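Local atomic coordinates of L-lysine 6-oxidase (Marinomonas mediterranea, PDB entry 3WEU), a protein that oxidises the side-chain amino group of L-lysine with a cysteine tryptophylquinone cofactor, releasing ammonium and the hydrogen peroxide that makes it antibacterial. Residues Asn338-Lys341 with Tyr342-Phe346; Gly414-Glu418 with Gly419-Ala423; Pro498-Leu501 with Thr502-Met505; Cys507-Gln510 with Ala511-Asn515. All coordinates share one frame; numbering follows the deposited sequence. Where two conformers were deposited one is given.

Interaction 1 of 4, residues Asn338-Lys341 with Tyr342-Phe346; sequences NRMK and YYNYF
Lys341 sends its CG to the side opposite the backbone N (chi1 -165°), whereas Tyr345 turns its CG opposite the carbonyl carbon (chi1 -80°), and these two settings make the side chains run abreast. They form an i to i+4 pair where helix 336-344 runs out. Lys341 CG rests 4.0 Å from Tyr345 CE2. Further on, the lysine chain bends at its last two torsions, and NZ makes a weak hydrogen bond of 3.5 Å to Tyr345 OH. The backbone is slack at the same place: Tyr345 N reaches Lys341 O at 3.3 Å in a weak bond. Tyr345 CD2 also comes obliquely to that Lys341 oxygen, 3.4 Å away.

One turn earlier the helix is in good order. Tyr342 N donates to Asn338 O at 3.1 Å and Tyr343 N to Arg339 O at 3.0 Å, both nearly straight. The two tyrosine rings then leave this stretch and pack into the rest of the fold. Tyr342 is buried, its OH hydrogen-bonded to Phe321 O and its ring edge-to-face with Phe321, Tyr328 and Trp416; Tyr343 lies on Leu410 and Ala417 of helix 407-418, with its hydroxyl hydrogen-bonded to Gln348. Lys341 and Asn344, by contrast, are exposed.

On the remaining flank Asn344 folds back over the carbonyl of Met340. Its backbone N makes the shortest bond here, 2.8 Å to Met340 O, bent to 146°, while its amide ND2 sits 3.9 Å from the methyl CE of Met340.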
loop_
_atom_site.group_PDB
_atom_site.type_symbol
_atom_site.label_atom_id
_atom_site.label_comp_id
_atom_site.label_asym_id
_atom_site.label_seq_id
_atom_site.Cartn_x
_atom_site.Cartn_y
_atom_site.Cartn_z
ATOM N N ASN A 338 10.155 -53.193 -21.478
ATOM C CA ASN A 338 9.504 -52.552 -20.352
ATOM C C ASN A 338 10.390 -51.605 -19.559
ATOM O O ASN A 338 9.994 -50.449 -19.266
ATOM C CB ASN A 338 8.977 -53.591 -19.376
ATOM C CG ASN A 338 7.781 -54.334 -19.891
ATOM O OD1 ASN A 338 7.027 -53.836 -20.692
ATOM N ND2 ASN A 338 7.573 -55.521 -19.371
ATOM N N ARG A 339 11.605 -52.045 -19.218
ATOM C CA ARG A 339 12.506 -51.176 -18.443
ATOM C C ARG A 339 12.918 -49.947 -19.251
ATOM O O ARG A 339 13.018 -48.834 -18.704
ATOM C CB ARG A 339 13.741 -51.925 -17.953
ATOM C CG ARG A 339 13.428 -53.024 -16.951
ATOM C CD ARG A 339 14.715 -53.650 -16.439
ATOM N NE ARG A 339 15.037 -54.767 -17.291
ATOM C CZ ARG A 339 15.993 -54.776 -18.193
ATOM N NH1 ARG A 339 16.771 -53.744 -18.342
ATOM N NH2 ARG A 339 16.163 -55.833 -18.934
ATOM N N MET A 340 13.149 -50.153 -20.553
ATOM C CA MET A 340 13.561 -49.068 -21.419
ATOM C C MET A 340 12.418 -48.022 -21.602
ATOM O O MET A 340 12.678 -46.812 -21.690
ATOM C CB MET A 340 13.936 -49.598 -22.782
ATOM C CG MET A 340 15.222 -50.346 -22.853
ATOM S SD MET A 340 16.651 -49.309 -22.581
ATOM C CE MET A 340 16.338 -47.995 -23.638
ATOM N N LYS A 341 11.193 -48.507 -21.697
ATOM C CA LYS A 341 10.047 -47.620 -21.814
ATOM C C LYS A 341 9.984 -46.748 -20.545
ATOM O O LYS A 341 9.790 -45.562 -20.662
ATOM C CB LYS A 341 8.779 -48.352 -21.980
ATOM C CG LYS A 341 7.643 -47.451 -22.476
ATOM C CD LYS A 341 6.377 -48.271 -22.590
ATOM C CE LYS A 341 5.517 -48.012 -23.831
ATOM N NZ LYS A 341 5.681 -46.630 -24.302
ATOM N N TYR A 342 10.147 -47.343 -19.359
ATOM C CA TYR A 342 10.119 -46.646 -18.066
ATOM C C TYR A 342 11.208 -45.560 -18.059
ATOM O O TYR A 342 10.964 -44.400 -17.798
ATOM C CB TYR A 342 10.344 -47.700 -16.946
ATOM C CG TYR A 342 10.338 -47.238 -15.519
ATOM C CD1 TYR A 342 11.305 -46.371 -15.023
ATOM C CD2 TYR A 342 9.361 -47.702 -14.627
ATOM C CE1 TYR A 342 11.298 -45.952 -13.676
ATOM C CE2 TYR A 342 9.341 -47.256 -13.309
ATOM C CZ TYR A 342 10.317 -46.407 -12.833
ATOM O OH TYR A 342 10.268 -45.972 -11.524
ATOM N N TYR A 343 12.424 -45.940 -18.436
ATOM C CA TYR A 343 13.531 -45.033 -18.491
ATOM C C TYR A 343 13.366 -43.899 -19.510
ATOM O O TYR A 343 13.718 -42.755 -19.246
ATOM C CB TYR A 343 14.811 -45.819 -18.882
ATOM C CG TYR A 343 15.987 -44.928 -19.169
ATOM C CD1 TYR A 343 16.711 -44.353 -18.163
ATOM C CD2 TYR A 343 16.391 -44.660 -20.468
ATOM C CE1 TYR A 343 17.832 -43.534 -18.433
ATOM C CE2 TYR A 343 17.484 -43.860 -20.752
ATOM C CZ TYR A 343 18.212 -43.290 -19.716
ATOM O OH TYR A 343 19.277 -42.433 -19.975
ATOM N N ASN A 344 12.802 -44.242 -20.651
ATOM C CA ASN A 344 12.672 -43.255 -21.730
ATOM C C ASN A 344 11.608 -42.217 -21.423
ATOM O O ASN A 344 11.522 -41.220 -22.116
ATOM C CB ASN A 344 12.417 -43.920 -23.053
ATOM C CG ASN A 344 13.670 -44.527 -23.649
ATOM O OD1 ASN A 344 14.757 -43.972 -23.519
ATOM N ND2 ASN A 344 13.462 -45.507 -24.508
ATOM N N TYR A 345 10.826 -42.418 -20.344
ATOM C CA TYR A 345 9.935 -41.368 -19.878
ATOM C C TYR A 345 10.578 -40.358 -18.959
ATOM O O TYR A 345 9.920 -39.333 -18.588
ATOM C CB TYR A 345 8.733 -42.005 -19.188
ATOM C CG TYR A 345 7.639 -42.545 -20.101
ATOM C CD1 TYR A 345 7.141 -41.785 -21.198
ATOM C CD2 TYR A 345 7.058 -43.782 -19.867
ATOM C CE1 TYR A 345 6.066 -42.273 -21.995
ATOM C CE2 TYR A 345 6.007 -44.273 -20.668
ATOM C CZ TYR A 345 5.504 -43.499 -21.678
ATOM O OH TYR A 345 4.501 -43.940 -22.401
ATOM N N PHE A 346 11.841 -40.592 -18.573
ATOM C CA PHE A 346 12.605 -39.603 -17.786
ATOM C C PHE A 346 13.225 -38.594 -18.702
ATOM O O PHE A 346 13.722 -38.932 -19.764
ATOM C CB PHE A 346 13.616 -40.277 -16.870
ATOM C CG PHE A 346 12.959 -40.920 -15.660
ATOM C CD1 PHE A 346 12.151 -42.029 -15.781
ATOM C CD2 PHE A 346 13.171 -40.383 -14.429
ATOM C CE1 PHE A 346 11.514 -42.582 -14.677
ATOM C CE2 PHE A 346 12.558 -40.891 -13.299
ATOM C CZ PHE A 346 11.713 -41.988 -13.413
#

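Interaction 2 of 4, residues Gly414-Glu418 with Gly419-Ala423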
loop_
_atom_site.group_PDB
_atom_site.type_symbol
_atom_site.label_atom_id
_atom_site.label_comp_id
_atom_site.label_asym_id
_atom_site.label_seq_id
_atom_site.Cartn_x
_atom_site.Cartn_y
_atom_site.Cartn_z
ATOM N N GLY A 414 19.563 -45.683 -16.324
ATOM C CA GLY A 414 19.833 -46.176 -17.669
ATOM C C GLY A 414 20.544 -47.536 -17.639
ATOM O O GLY A 414 20.305 -48.360 -18.520
ATOM N N GLN A 415 21.418 -47.769 -16.652
ATOM C CA GLN A 415 22.030 -49.065 -16.499
ATOM C C GLN A 415 20.969 -50.107 -16.145
ATOM O O GLN A 415 20.948 -51.222 -16.692
ATOM C CB GLN A 415 23.129 -49.020 -15.446
ATOM C CG GLN A 415 24.344 -48.171 -15.799
ATOM C CD GLN A 415 24.909 -48.511 -17.150
ATOM O OE1 GLN A 415 24.492 -47.940 -18.190
ATOM N NE2 GLN A 415 25.868 -49.424 -17.173
ATOM N N TRP A 416 20.071 -49.767 -15.247
ATOM C CA TRP A 416 18.941 -50.586 -14.977
ATOM C C TRP A 416 18.153 -50.894 -16.206
ATOM O O TRP A 416 17.842 -52.093 -16.460
ATOM C CB TRP A 416 18.061 -49.978 -13.851
ATOM C CG TRP A 416 16.745 -50.611 -13.655
ATOM C CD1 TRP A 416 16.446 -51.713 -12.875
ATOM C CD2 TRP A 416 15.494 -50.142 -14.152
ATOM N NE1 TRP A 416 15.114 -51.979 -12.927
ATOM C CE2 TRP A 416 14.502 -51.047 -13.726
ATOM C CE3 TRP A 416 15.129 -49.104 -14.993
ATOM C CZ2 TRP A 416 13.177 -50.874 -14.033
ATOM C CZ3 TRP A 416 13.790 -48.965 -15.343
ATOM C CH2 TRP A 416 12.839 -49.818 -14.849
ATOM N N ALA A 417 17.852 -49.872 -17.002
ATOM C CA ALA A 417 17.062 -50.070 -18.208
ATOM C C ALA A 417 17.775 -51.068 -19.179
ATOM O O ALA A 417 17.129 -51.967 -19.784
ATOM C CB ALA A 417 16.886 -48.760 -18.905
ATOM N N GLU A 418 19.081 -50.877 -19.314
ATOM C CA GLU A 418 19.937 -51.849 -20.052
ATOM C C GLU A 418 20.025 -53.259 -19.519
ATOM O O GLU A 418 20.458 -54.119 -20.261
ATOM C CB GLU A 418 21.343 -51.328 -20.243
ATOM C CG GLU A 418 21.371 -50.055 -21.067
ATOM C CD GLU A 418 21.100 -50.274 -22.558
ATOM O OE1 GLU A 418 20.974 -51.407 -23.024
ATOM O OE2 GLU A 418 21.026 -49.277 -23.250
ATOM N N GLY A 419 19.651 -53.522 -18.270
ATOM C CA GLY A 419 19.789 -54.849 -17.707
ATOM C C GLY A 419 21.131 -55.021 -16.965
ATOM O O GLY A 419 21.402 -56.079 -16.428
ATOM N N GLU A 420 21.905 -53.955 -16.882
ATOM C CA GLU A 420 23.170 -53.897 -16.137
ATOM C C GLU A 420 22.930 -53.575 -14.695
ATOM O O GLU A 420 23.279 -52.527 -14.206
ATOM C CB GLU A 420 24.075 -52.885 -16.751
ATOM C CG GLU A 420 24.378 -53.139 -18.239
ATOM C CD GLU A 420 25.382 -54.313 -18.448
ATOM O OE1 GLU A 420 25.643 -55.117 -17.509
ATOM O OE2 GLU A 420 25.899 -54.432 -19.562
ATOM N N PHE A 421 22.283 -54.475 -14.011
ATOM C CA PHE A 421 22.071 -54.320 -12.615
ATOM C C PHE A 421 21.878 -55.617 -11.910
ATOM O O PHE A 421 21.429 -56.579 -12.496
ATOM C CB PHE A 421 20.833 -53.460 -12.266
ATOM C CG PHE A 421 19.500 -54.085 -12.591
ATOM C CD1 PHE A 421 18.998 -54.109 -13.900
ATOM C CD2 PHE A 421 18.720 -54.603 -11.588
ATOM C CE1 PHE A 421 17.720 -54.610 -14.182
ATOM C CE2 PHE A 421 17.498 -55.179 -11.866
ATOM C CZ PHE A 421 16.986 -55.185 -13.152
ATOM N N THR A 422 22.115 -55.591 -10.619
ATOM C CA THR A 422 21.862 -56.728 -9.778
ATOM C C THR A 422 20.764 -56.524 -8.817
ATOM O O THR A 422 20.298 -55.391 -8.564
ATOM C CB THR A 422 23.127 -56.959 -8.912
ATOM O OG1 THR A 422 23.476 -55.717 -8.290
ATOM C CG2 THR A 422 24.280 -57.410 -9.753
ATOM N N ALA A 423 20.379 -57.622 -8.241
ATOM C CA ALA A 423 19.465 -57.714 -7.146
ATOM C C ALA A 423 20.215 -58.272 -5.987
ATOM O O ALA A 423 21.112 -59.101 -6.146
ATOM C CB ALA A 423 18.317 -58.618 -7.550
#
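Gln415 O accepts the backbone N of Glu420 at 2.9 Å, the outer of the two bonds of a Schellman motif that finishes helix 407-418. The inner bond, Gly419 N to Trp416 O, is also 2.9 Å long, but its donor stands well above the carbonyl plane. Gly419 turns the chain with a positive phi of 93°, where a CB would be jammed against the preceding carbonyl oxygen. Glu420 follows as the centre of an inverse gamma turn, and its CB passes 3.9 Å from Gln415 NE2, which hydrogen-bonds to Tyr291 O and Ser289 O.

Beyond the turn, Phe421 doubles back on the helix. A chi1 of 69° swings its ring alongside the indole of Trp416. Trp416 CD1 sits 3.4 Å above the phenyl plane, over its centre. The planes are inclined by 45°, so the pair is oblique. Trp416 NE1 is hydrogen-bonded to Tyr328 O.

Backbone bonds thus close the helix end, the ring of Phe421 adds apolar cover on Trp416, and strand 421-422 is tied to strand 293-294 through Ala293. The like-charged Glu418 OE1 and Glu420 OE2 stay 6.7 Å apart, and Lys336 pairs with the former.

Interaction 3 of 4, residues Pro498-Leu501 with Thr502-Met505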
loop_
_atom_site.group_PDB
_atom_site.type_symbol
_atom_site.label_atom_id
_atom_site.label_comp_id
_atom_site.label_asym_id
_atom_site.label_seq_id
_atom_site.Cartn_x
_atom_site.Cartn_y
_atom_site.Cartn_z
ATOM N N PRO A 498 31.808 -18.523 6.219
ATOM C CA PRO A 498 30.540 -18.529 6.930
ATOM C C PRO A 498 29.489 -17.629 6.238
ATOM O O PRO A 498 29.745 -16.488 5.830
ATOM C CB PRO A 498 30.889 -18.023 8.312
ATOM C CG PRO A 498 32.289 -18.407 8.514
ATOM C CD PRO A 498 32.945 -18.478 7.145
ATOM N N GLY A 499 28.284 -18.180 6.080
ATOM C CA GLY A 499 27.230 -17.505 5.382
ATOM C C GLY A 499 27.163 -17.844 3.900
ATOM O O GLY A 499 26.121 -17.574 3.266
ATOM N N ASP A 500 28.151 -18.524 3.361
ATOM C CA ASP A 500 28.179 -18.721 1.926
ATOM C C ASP A 500 27.134 -19.700 1.385
ATOM O O ASP A 500 26.617 -19.520 0.269
ATOM C CB ASP A 500 29.580 -19.060 1.432
ATOM C CG ASP A 500 30.480 -17.815 1.313
ATOM O OD1 ASP A 500 29.992 -16.692 1.512
ATOM O OD2 ASP A 500 31.662 -18.072 1.055
ATOM N N LEU A 501 26.843 -20.759 2.140
ATOM C CA LEU A 501 25.913 -21.780 1.647
ATOM C C LEU A 501 24.456 -21.341 1.658
ATOM O O LEU A 501 23.656 -21.889 0.892
ATOM C CB LEU A 501 26.097 -23.120 2.358
ATOM C CG LEU A 501 27.163 -24.013 1.746
ATOM C CD1 LEU A 501 28.462 -23.364 1.608
ATOM C CD2 LEU A 501 27.311 -25.303 2.521
ATOM N N THR A 502 24.087 -20.332 2.457
ATOM C CA THR A 502 22.681 -19.903 2.529
ATOM C C THR A 502 22.426 -18.506 1.981
ATOM O O THR A 502 21.303 -18.040 1.914
ATOM C CB THR A 502 22.119 -20.000 3.964
ATOM O OG1 THR A 502 22.884 -19.184 4.875
ATOM C CG2 THR A 502 22.110 -21.529 4.421
ATOM N N LYS A 503 23.455 -17.788 1.574
ATOM C CA LYS A 503 23.237 -16.373 1.318
ATOM C C LYS A 503 22.375 -16.086 0.122
ATOM O O LYS A 503 21.745 -15.010 0.052
ATOM C CB LYS A 503 24.573 -15.650 1.153
ATOM C CG LYS A 503 25.359 -16.079 -0.040
ATOM C CD LYS A 503 26.797 -15.613 0.057
ATOM C CE LYS A 503 27.656 -16.188 -1.075
ATOM N NZ LYS A 503 29.032 -15.559 -1.131
ATOM N N ARG A 504 22.353 -16.990 -0.830
ATOM C CA ARG A 504 21.581 -16.780 -2.056
ATOM C C ARG A 504 20.078 -16.906 -1.885
ATOM O O ARG A 504 19.292 -16.440 -2.723
ATOM C CB ARG A 504 22.047 -17.773 -3.128
ATOM C CG ARG A 504 23.413 -17.400 -3.659
ATOM C CD ARG A 504 23.898 -18.504 -4.558
ATOM N NE ARG A 504 25.177 -18.191 -5.207
ATOM C CZ ARG A 504 26.350 -18.283 -4.604
ATOM N NH1 ARG A 504 26.411 -18.642 -3.301
ATOM N NH2 ARG A 504 27.457 -17.977 -5.277
ATOM N N MET A 505 19.652 -17.543 -0.790
ATOM C CA MET A 505 18.257 -17.864 -0.575
ATOM C C MET A 505 17.480 -16.591 -0.263
ATOM O O MET A 505 18.073 -15.527 -0.016
ATOM C CB MET A 505 18.079 -18.853 0.588
ATOM C CG MET A 505 18.989 -20.068 0.585
ATOM S SD MET A 505 19.098 -20.902 -1.012
ATOM C CE MET A 505 17.553 -21.780 -0.947
HETATM O O HOH W 1 23.979 -16.575 4.585
HETATM O O HOH W 2 24.341 -19.461 -1.313
#
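Lys503 starts with its CB against Gly499 O, 3.3 Å away, and runs back over the preceding residues to Asp500. Its CG lies between the backbone N and the carbonyl carbon (chi1 65°), which turns the otherwise extended chain along the Asp500 side chain. CG passes 3.7 Å from Asp500 O, CD comes equally near Asp500 OD1, and CE closes to 3.5 Å from that carboxylate oxygen. At the tip, NZ makes a salt bridge of 3.0 Å to Asp500 OD1, arriving from above the carboxylate plane, 71° out of it. Neither charge depends on this pair alone: NZ also bridges to Glu489, Lys503 makes a cation-pi contact with Trp96, and OD1 is shared with Lys92.

Two waters add to these contacts. One donates hydrogen bonds to Gly499 O and to Thr502 OG1, which is also hydrogen-bonded to Asp223; the other donates to Asp500 O at 2.8 Å and accepts from Arg504 NH1 at 3.0 Å, in the guanidinium plane, and from Arg504 N. Arg504 is further paired with Glu489 and Asp488. This buried network, which would probably keep its groups ionised, pins an irregular loop between helices 489-492 and 510-515, part of which is a type I beta turn from Thr502 to Met505.

Interaction 4 of 4, residues Cys507-Gln510 with Ala511-Asn515; sequences CPWQ and ADFFN. With EDO (1,2-ethanediol), chain H; EDO (1,2-ethanediol), chain K.
Pro508 O accepts Ala511 N at 3.1 Å and, one residue on, Trp509 O takes Phe513 N at 3.1 Å, so the chain winds from a cis peptide before Pro508 straight into the first turn of helix 510-515. Phe514 N to Gln510 O, 2.9 Å, carries the helix onward toward Cys516, one of the two residues cross-linked in the cofactor.

Trp509, with chi1 near 66°, turns its indole toward the next turn of the chain, where it lies beside Phe513. The planes are only 24° apart but slid so far, with centroids 5.8 Å from each other, that the rings barely overlap; the touch is between rims, Trp509 CZ3 to Phe513 CD2 at 3.5 Å. Over one face of the indole, toward its rim, the Gln510 amide carbon CD sits 3.3 Å above the plane. Trp626 meets the same indole edge-to-face, and Phe251 meets the Phe513 ring. Asp512 OD2 accepts a hydrogen bond from Ala506 N.

At the far end two ethanediol molecules, probably from the crystallisation liquor, are bound. The chain K molecule donates from O1 to Phe514 O; the chain H molecule accepts from Asn515 ND2 on its O2 at 2.9 Å, almost straight at 168°.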
loop_
_atom_site.group_PDB
_atom_site.type_symbol
_atom_site.label_atom_id
_atom_site.label_comp_id
_atom_site.label_asym_id
_atom_site.label_seq_id
_atom_site.Cartn_x
_atom_site.Cartn_y
_atom_site.Cartn_z
ATOM N N CYS A 507 15.543 -13.624 1.420
ATOM C CA CYS A 507 15.752 -12.835 2.639
ATOM C C CYS A 507 14.535 -11.987 2.896
ATOM O O CYS A 507 14.344 -10.921 2.235
ATOM C CB CYS A 507 16.983 -11.974 2.445
ATOM S SG CYS A 507 17.430 -11.164 3.997
ATOM N N PRO A 508 13.635 -12.437 3.818
ATOM C CA PRO A 508 13.692 -13.610 4.669
ATOM C C PRO A 508 13.189 -14.897 3.971
ATOM O O PRO A 508 12.467 -14.830 2.984
ATOM C CB PRO A 508 12.751 -13.264 5.799
ATOM C CG PRO A 508 11.699 -12.502 5.115
ATOM C CD PRO A 508 12.385 -11.706 4.029
ATOM N N TRP A 509 13.575 -16.043 4.539
ATOM C CA TRP A 509 13.275 -17.384 3.969
ATOM C C TRP A 509 11.812 -17.643 3.804
ATOM O O TRP A 509 11.404 -18.367 2.891
ATOM C CB TRP A 509 13.857 -18.484 4.816
ATOM C CG TRP A 509 13.256 -18.605 6.177
ATOM C CD1 TRP A 509 13.705 -18.034 7.309
ATOM C CD2 TRP A 509 12.115 -19.379 6.534
ATOM N NE1 TRP A 509 12.907 -18.371 8.367
ATOM C CE2 TRP A 509 11.889 -19.175 7.909
ATOM C CE3 TRP A 509 11.248 -20.204 5.821
ATOM C CZ2 TRP A 509 10.912 -19.847 8.597
ATOM C CZ3 TRP A 509 10.224 -20.803 6.498
ATOM C CH2 TRP A 509 10.068 -20.632 7.871
ATOM N N GLN A 510 11.002 -17.029 4.635
ATOM C CA GLN A 510 9.526 -17.256 4.544
ATOM C C GLN A 510 8.989 -16.868 3.158
ATOM O O GLN A 510 7.946 -17.341 2.772
ATOM C CB GLN A 510 8.766 -16.559 5.658
ATOM C CG GLN A 510 8.997 -17.067 7.057
ATOM C CD GLN A 510 10.159 -16.362 7.784
ATOM O OE1 GLN A 510 11.015 -15.686 7.164
ATOM N NE2 GLN A 510 10.171 -16.488 9.095
ATOM N N ALA A 511 9.724 -16.058 2.361
ATOM C CA ALA A 511 9.366 -15.876 0.940
ATOM C C ALA A 511 9.578 -17.137 0.121
ATOM O O ALA A 511 8.780 -17.451 -0.715
ATOM C CB ALA A 511 10.190 -14.748 0.314
ATOM N N ASP A 512 10.690 -17.841 0.308
ATOM C CA ASP A 512 10.897 -19.089 -0.442
ATOM C C ASP A 512 9.739 -20.029 -0.066
ATOM O O ASP A 512 9.196 -20.683 -0.939
ATOM C CB ASP A 512 12.250 -19.738 -0.186
ATOM C CG ASP A 512 13.402 -18.997 -0.836
ATOM O OD1 ASP A 512 13.179 -18.426 -1.963
ATOM O OD2 ASP A 512 14.530 -19.077 -0.261
ATOM N N PHE A 513 9.365 -20.066 1.226
ATOM C CA PHE A 513 8.323 -20.954 1.724
ATOM C C PHE A 513 6.991 -20.578 1.106
ATOM O O PHE A 513 6.283 -21.446 0.567
ATOM C CB PHE A 513 8.304 -20.900 3.253
ATOM C CG PHE A 513 7.366 -21.908 3.965
ATOM C CD1 PHE A 513 6.960 -23.053 3.430
ATOM C CD2 PHE A 513 7.017 -21.672 5.270
ATOM C CE1 PHE A 513 6.184 -23.991 4.149
ATOM C CE2 PHE A 513 6.259 -22.585 6.003
ATOM C CZ PHE A 513 5.831 -23.749 5.407
ATOM N N PHE A 514 6.628 -19.286 1.114
ATOM C CA PHE A 514 5.359 -18.855 0.576
ATOM C C PHE A 514 5.271 -19.146 -0.938
ATOM O O PHE A 514 4.231 -19.389 -1.423
ATOM C CB PHE A 514 5.181 -17.319 0.822
ATOM C CG PHE A 514 3.893 -16.785 0.354
ATOM C CD1 PHE A 514 2.734 -17.048 1.049
ATOM C CD2 PHE A 514 3.819 -15.999 -0.807
ATOM C CE1 PHE A 514 1.504 -16.557 0.624
ATOM C CE2 PHE A 514 2.598 -15.512 -1.237
ATOM C CZ PHE A 514 1.431 -15.788 -0.544
ATOM N N ASN A 515 6.370 -19.033 -1.664
ATOM C CA ASN A 515 6.372 -19.220 -3.105
ATOM C C ASN A 515 6.608 -20.694 -3.531
ATOM O O ASN A 515 6.403 -21.034 -4.714
ATOM C CB ASN A 515 7.606 -18.481 -3.731
ATOM C CG ASN A 515 7.519 -16.948 -3.667
ATOM O OD1 ASN A 515 6.464 -16.384 -3.649
ATOM N ND2 ASN A 515 8.677 -16.310 -3.619
HETATM C C1 EDO H . 7.020 -13.460 -1.863
HETATM O O1 EDO H . 6.220 -14.013 -2.923
HETATM C C2 EDO H . 8.167 -12.634 -2.404
HETATM O O2 EDO H . 9.032 -13.462 -3.197
HETATM C C1 EDO K . 1.956 -18.439 -3.656
HETATM O O1 EDO K . 3.263 -18.977 -3.794
HETATM C C2 EDO K . 1.068 -19.632 -3.442
HETATM O O2 EDO K . 0.982 -20.418 -4.652
#

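Overall arrangement
Along the chain the four contacts follow in series, and in space they form two pairs. Interactions 1 and 2 lie about 12 Å apart between centres, on the same side of the chain's centre and far from it, where helices 336-344 and 407-418 pack directly: Tyr343 CE1 lies 3.4 Å from Gly414 CA. Interactions 3 and 4 sit deeper, centres 14 Å apart, in the loop and short helix that run from residue 498 to 515 and lead to Cys516 of the quinone cofactor; Met505 CB touches Asp512 OD2. Some 36 to 40 Å separates the centres of one pair from those of the other. One pair therefore joins helices on an outlying part of the fold; the other lies in the interior, in the chain just before the cofactor cysteine.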